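Local coordinates for hypothetical protein, IPT/TIG domain protein (Bacteroides ovatus, PDB 4HW6) that is of unknown function but probably serves as an auxiliary nutrient-binding protein, perhaps for carbohydrate, joining an IPT/TIG domain to a six-bladed beta-propeller, at residues 139-151 / 181-193. Residues are numbered along the deposited sequence; the frame is centred on the assembly and turned at random.
Sequences DNIWRMMFDPNSN and IGQCADVNFTLNG
The F189 ring lies against the chain where strand 143-146 runs into its turn. D147 CA and P148 CD sit over one face in CH-pi contacts, P148 CD 3.8 Å from the F189 ring centroid, while M145 CG meets the ring at its edge, 3.4 Å from F189 CE1. M145 reaches there with CG anti to its backbone N (chi1 176°); its chain then bends, bringing SE near N188 OD1, and M145 CB packs on V187 CG1. Cutting F189 back to alanine is likely to open a gap beneath D147 and P148 and take the ring edge away from M145 CG. At the other end W142 NE1 gives a weak hydrogen bond, 3.0 Å long, to A185 O at the indole edge. R143 NH1 stands 3.6 Å above the W142 ring plane, over its centre, and donates to W142 O as well as to N338. R143 CB and CG touch D186 OD1, whereas D186 OD2 is held by C233 N and T232. Beyond F189, water 1 bridges D147 OD1 to G193 O, and water 2 links N149 OD1 with L191 O, tying together two type I turns, D147-S150 and T190-G193. D147 OD1 also takes N149 N at 2.9 Å, an Asx turn. N188 OD1 accepts from the next backbone N, that of F189, on a lone pair in its carbonyl plane. No backbone hydrogen bond joins strands 143-146 and 184-189: they run nearly parallel, 15° apart with axes 6.6 Å from each other, as edge strands of separate antiparallel sheets, consistent with the innermost strands of adjacent blades in the six-bladed beta-propeller.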
loop_
_atom_site.group_PDB
_atom_site.type_symbol
_atom_site.label_atom_id
_atom_site.label_comp_id
_atom_site.label_asym_id
_atom_site.label_seq_id
_atom_site.Cartn_x
_atom_site.Cartn_y
_atom_site.Cartn_z
ATOM N N ASP A 139 -8.653 7.602 15.301
ATOM C CA ASP A 139 -9.029 9.022 15.192
ATOM C C ASP A 139 -8.485 9.704 13.956
ATOM O O ASP A 139 -9.182 10.502 13.348
ATOM C CB ASP A 139 -8.600 9.819 16.429
ATOM C CG ASP A 139 -9.489 9.582 17.632
ATOM O OD1 ASP A 139 -10.691 9.207 17.489
ATOM O OD2 ASP A 139 -8.975 9.799 18.747
ATOM N N ASN A 140 -7.239 9.425 13.582
ATOM C CA ASN A 140 -6.602 10.173 12.499
ATOM C C ASN A 140 -5.422 9.420 11.932
ATOM O O ASN A 140 -4.336 9.394 12.538
ATOM C CB ASN A 140 -6.153 11.539 13.023
ATOM C CG ASN A 140 -5.695 12.483 11.926
ATOM O OD1 ASN A 140 -5.700 12.137 10.752
ATOM N ND2 ASN A 140 -5.322 13.699 12.318
ATOM N N ILE A 141 -5.616 8.829 10.762
ATOM C CA ILE A 141 -4.561 8.042 10.132
ATOM C C ILE A 141 -3.858 8.948 9.093
ATOM O O ILE A 141 -4.150 8.909 7.901
ATOM C CB ILE A 141 -5.125 6.750 9.494
ATOM C CG1 ILE A 141 -6.081 6.007 10.443
ATOM C CG2 ILE A 141 -3.971 5.819 9.125
ATOM C CD1 ILE A 141 -6.975 4.997 9.721
ATOM N N TRP A 142 -2.932 9.771 9.563
ATOM C CA TRP A 142 -2.523 10.951 8.826
ATOM C C TRP A 142 -1.402 10.662 7.820
ATOM O O TRP A 142 -1.497 11.039 6.654
ATOM C CB TRP A 142 -2.133 12.064 9.821
ATOM C CG TRP A 142 -1.636 13.309 9.165
ATOM C CD1 TRP A 142 -0.374 13.807 9.239
ATOM C CD2 TRP A 142 -2.376 14.196 8.332
ATOM N NE1 TRP A 142 -0.275 14.951 8.489
ATOM C CE2 TRP A 142 -1.487 15.213 7.913
ATOM C CE3 TRP A 142 -3.702 14.242 7.903
ATOM C CZ2 TRP A 142 -1.888 16.261 7.096
ATOM C CZ3 TRP A 142 -4.099 15.289 7.083
ATOM C CH2 TRP A 142 -3.190 16.270 6.674
ATOM N N ARG A 143 -0.317 10.049 8.279
ATOM C CA ARG A 143 0.786 9.627 7.410
ATOM C C ARG A 143 1.337 8.302 7.922
ATOM O O ARG A 143 1.636 8.177 9.120
ATOM C CB ARG A 143 1.942 10.632 7.408
ATOM C CG ARG A 143 1.607 12.026 6.918
ATOM C CD ARG A 143 1.367 12.060 5.419
ATOM N NE ARG A 143 1.075 13.427 4.951
ATOM C CZ ARG A 143 -0.132 13.939 4.700
ATOM N NH1 ARG A 143 -1.240 13.247 4.893
ATOM N NH2 ARG A 143 -0.230 15.184 4.239
HETATM N N MSE A 144 1.493 7.332 7.016
HETATM C CA MSE A 144 1.991 5.990 7.335
HETATM C C MSE A 144 3.410 5.761 6.859
HETATM O O MSE A 144 3.848 6.336 5.848
HETATM C CB MSE A 144 1.177 4.917 6.587
HETATM C CG MSE A 144 -0.174 4.727 7.027
HETATM SE SE MSE A 144 -1.026 3.477 5.756
HETATM C CE MSE A 144 -2.593 3.257 6.861
HETATM N N MSE A 145 4.111 4.876 7.567
HETATM C CA MSE A 145 5.441 4.441 7.129
HETATM C C MSE A 145 5.805 3.087 7.745
HETATM O O MSE A 145 5.696 2.883 8.957
HETATM C CB MSE A 145 6.432 5.515 7.567
HETATM C CG MSE A 145 7.853 5.254 7.323
HETATM SE SE MSE A 145 8.410 5.666 5.528
HETATM C CE MSE A 145 7.041 6.882 4.920
ATOM N N PHE A 146 6.250 2.148 6.906
ATOM C CA PHE A 146 6.853 0.927 7.406
ATOM C C PHE A 146 8.263 1.236 7.940
ATOM O O PHE A 146 9.001 2.040 7.353
ATOM C CB PHE A 146 6.961 -0.141 6.290
ATOM C CG PHE A 146 5.721 -0.971 6.103
ATOM C CD1 PHE A 146 5.431 -1.988 6.988
ATOM C CD2 PHE A 146 4.891 -0.790 5.006
ATOM C CE1 PHE A 146 4.305 -2.777 6.827
ATOM C CE2 PHE A 146 3.767 -1.590 4.837
ATOM C CZ PHE A 146 3.479 -2.573 5.749
ATOM N N ASP A 147 8.642 0.573 9.025
ATOM C CA ASP A 147 10.036 0.537 9.468
ATOM C C ASP A 147 10.822 -0.242 8.415
ATOM O O ASP A 147 10.543 -1.420 8.195
ATOM C CB ASP A 147 10.122 -0.099 10.852
ATOM C CG ASP A 147 11.552 -0.299 11.350
ATOM O OD1 ASP A 147 12.533 -0.115 10.592
ATOM O OD2 ASP A 147 11.672 -0.652 12.534
ATOM N N PRO A 148 11.795 0.404 7.751
ATOM C CA PRO A 148 12.514 -0.286 6.655
ATOM C C PRO A 148 13.388 -1.480 7.070
ATOM O O PRO A 148 13.800 -2.271 6.206
ATOM C CB PRO A 148 13.376 0.829 6.050
ATOM C CG PRO A 148 13.623 1.742 7.194
ATOM C CD PRO A 148 12.330 1.765 7.978
ATOM N N ASN A 149 13.661 -1.628 8.368
ATOM C CA ASN A 149 14.405 -2.768 8.879
ATOM C C ASN A 149 13.548 -3.861 9.522
ATOM O O ASN A 149 14.094 -4.749 10.173
ATOM C CB ASN A 149 15.452 -2.277 9.871
ATOM C CG ASN A 149 16.486 -1.401 9.210
ATOM O OD1 ASN A 149 16.590 -0.206 9.493
ATOM N ND2 ASN A 149 17.225 -1.983 8.278
ATOM N N SER A 150 12.229 -3.796 9.307
ATOM C CA SER A 150 11.245 -4.676 9.947
ATOM C C SER A 150 10.701 -5.738 8.985
ATOM O O SER A 150 9.856 -6.537 9.386
ATOM C CB SER A 150 10.046 -3.846 10.504
ATOM O OG SER A 150 9.087 -3.419 9.501
ATOM N N ASN A 151 11.144 -5.721 7.720
ATOM C CA ASN A 151 10.609 -6.646 6.693
ATOM C C ASN A 151 9.065 -6.665 6.651
ATOM O O ASN A 151 8.419 -7.726 6.633
ATOM C CB ASN A 151 11.150 -8.057 6.905
ATOM C CG ASN A 151 10.827 -8.989 5.749
ATOM O OD1 ASN A 151 10.862 -8.590 4.587
ATOM N ND2 ASN A 151 10.495 -10.227 6.067
ATOM N N ILE A 181 4.597 14.526 21.782
ATOM C CA ILE A 181 4.615 15.527 20.742
ATOM C C ILE A 181 3.163 15.905 20.472
ATOM O O ILE A 181 2.336 15.035 20.206
ATOM C CB ILE A 181 5.248 14.932 19.466
ATOM C CG1 ILE A 181 6.727 14.610 19.697
ATOM C CG2 ILE A 181 5.062 15.858 18.261
ATOM C CD1 ILE A 181 7.384 13.804 18.581
ATOM N N GLY A 182 2.850 17.200 20.532
ATOM C CA GLY A 182 1.469 17.668 20.414
ATOM C C GLY A 182 0.831 17.546 19.056
ATOM O O GLY A 182 -0.377 17.358 18.964
ATOM N N GLN A 183 1.616 17.659 17.991
ATOM C CA GLN A 183 1.042 17.645 16.637
ATOM C C GLN A 183 1.972 16.959 15.661
ATOM O O GLN A 183 2.813 17.595 15.030
ATOM C CB GLN A 183 0.663 19.048 16.180
ATOM C CG GLN A 183 -0.267 19.056 14.966
ATOM C CD GLN A 183 -1.004 20.381 14.822
ATOM O OE1 GLN A 183 -0.391 21.454 14.722
ATOM N NE2 GLN A 183 -2.312 20.319 14.824
ATOM N N CYS A 184 1.825 15.643 15.566
ATOM C CA CYS A 184 2.750 14.833 14.766
ATOM C C CYS A 184 2.343 14.904 13.307
ATOM O O CYS A 184 1.315 14.322 12.916
ATOM C CB CYS A 184 2.757 13.373 15.219
ATOM S SG CYS A 184 3.380 13.095 16.882
ATOM N N ALA A 185 3.136 15.617 12.504
ATOM C CA ALA A 185 2.759 15.922 11.113
ATOM C C ALA A 185 3.272 14.941 10.067
ATOM O O ALA A 185 2.717 14.861 8.976
ATOM C CB ALA A 185 3.219 17.335 10.756
ATOM N N ASP A 186 4.372 14.250 10.355
ATOM C CA ASP A 186 4.955 13.302 9.414
ATOM C C ASP A 186 5.912 12.361 10.164
ATOM O O ASP A 186 6.346 12.652 11.279
ATOM C CB ASP A 186 5.672 14.041 8.264
ATOM C CG ASP A 186 5.901 13.150 7.005
ATOM O OD1 ASP A 186 5.330 12.016 6.926
ATOM O OD2 ASP A 186 6.613 13.612 6.060
ATOM N N VAL A 187 6.222 11.241 9.527
ATOM C CA VAL A 187 7.125 10.228 10.098
ATOM C C VAL A 187 7.955 9.668 8.959
ATOM O O VAL A 187 7.460 9.505 7.840
ATOM C CB VAL A 187 6.365 9.106 10.864
ATOM C CG1 VAL A 187 5.308 8.426 9.976
ATOM C CG2 VAL A 187 7.344 8.097 11.444
ATOM N N ASN A 188 9.224 9.425 9.229
ATOM C CA ASN A 188 10.109 8.776 8.276
ATOM C C ASN A 188 11.214 8.089 9.068
ATOM O O ASN A 188 11.166 8.071 10.294
ATOM C CB ASN A 188 10.678 9.802 7.275
ATOM C CG ASN A 188 10.978 9.199 5.924
ATOM O OD1 ASN A 188 11.436 8.039 5.810
ATOM N ND2 ASN A 188 10.724 9.976 4.874
ATOM N N PHE A 189 12.179 7.496 8.376
ATOM C CA PHE A 189 13.321 6.865 9.009
ATOM C C PHE A 189 14.617 7.336 8.365
ATOM O O PHE A 189 14.702 7.509 7.132
ATOM C CB PHE A 189 13.204 5.341 8.913
ATOM C CG PHE A 189 12.073 4.778 9.731
ATOM C CD1 PHE A 189 10.786 4.786 9.262
ATOM C CD2 PHE A 189 12.309 4.241 10.973
ATOM C CE1 PHE A 189 9.749 4.312 10.047
ATOM C CE2 PHE A 189 11.285 3.758 11.747
ATOM C CZ PHE A 189 9.999 3.786 11.282
ATOM N N THR A 190 15.626 7.507 9.194
ATOM C CA THR A 190 16.942 7.906 8.709
ATOM C C THR A 190 17.636 6.697 8.059
ATOM O O THR A 190 17.150 5.569 8.141
ATOM C CB THR A 190 17.819 8.456 9.841
ATOM O OG1 THR A 190 18.162 7.401 10.756
ATOM C CG2 THR A 190 17.121 9.594 10.610
ATOM N N LEU A 191 18.780 6.936 7.423
ATOM C CA LEU A 191 19.560 5.845 6.826
ATOM C C LEU A 191 20.050 4.864 7.896
ATOM O O LEU A 191 20.257 3.692 7.588
ATOM C CB LEU A 191 20.725 6.383 6.006
ATOM C CG LEU A 191 20.343 7.236 4.785
ATOM C CD1 LEU A 191 21.587 7.555 3.965
ATOM C CD2 LEU A 191 19.251 6.576 3.942
ATOM N N ASN A 192 20.208 5.325 9.138
ATOM C CA ASN A 192 20.606 4.421 10.218
ATOM C C ASN A 192 19.406 3.670 10.819
ATOM O O ASN A 192 19.573 2.800 11.659
ATOM C CB ASN A 192 21.409 5.183 11.274
ATOM C CG ASN A 192 22.801 5.559 10.781
ATOM O OD1 ASN A 192 23.364 4.891 9.910
ATOM N ND2 ASN A 192 23.361 6.629 11.331
ATOM N N GLY A 193 18.200 3.994 10.364
ATOM C CA GLY A 193 16.995 3.311 10.791
ATOM C C GLY A 193 16.341 3.962 11.998
ATOM O O GLY A 193 15.413 3.391 12.565
HETATM O O HOH W 1 14.855 0.889 11.689
HETATM O O HOH W 2 18.748 1.222 8.425
#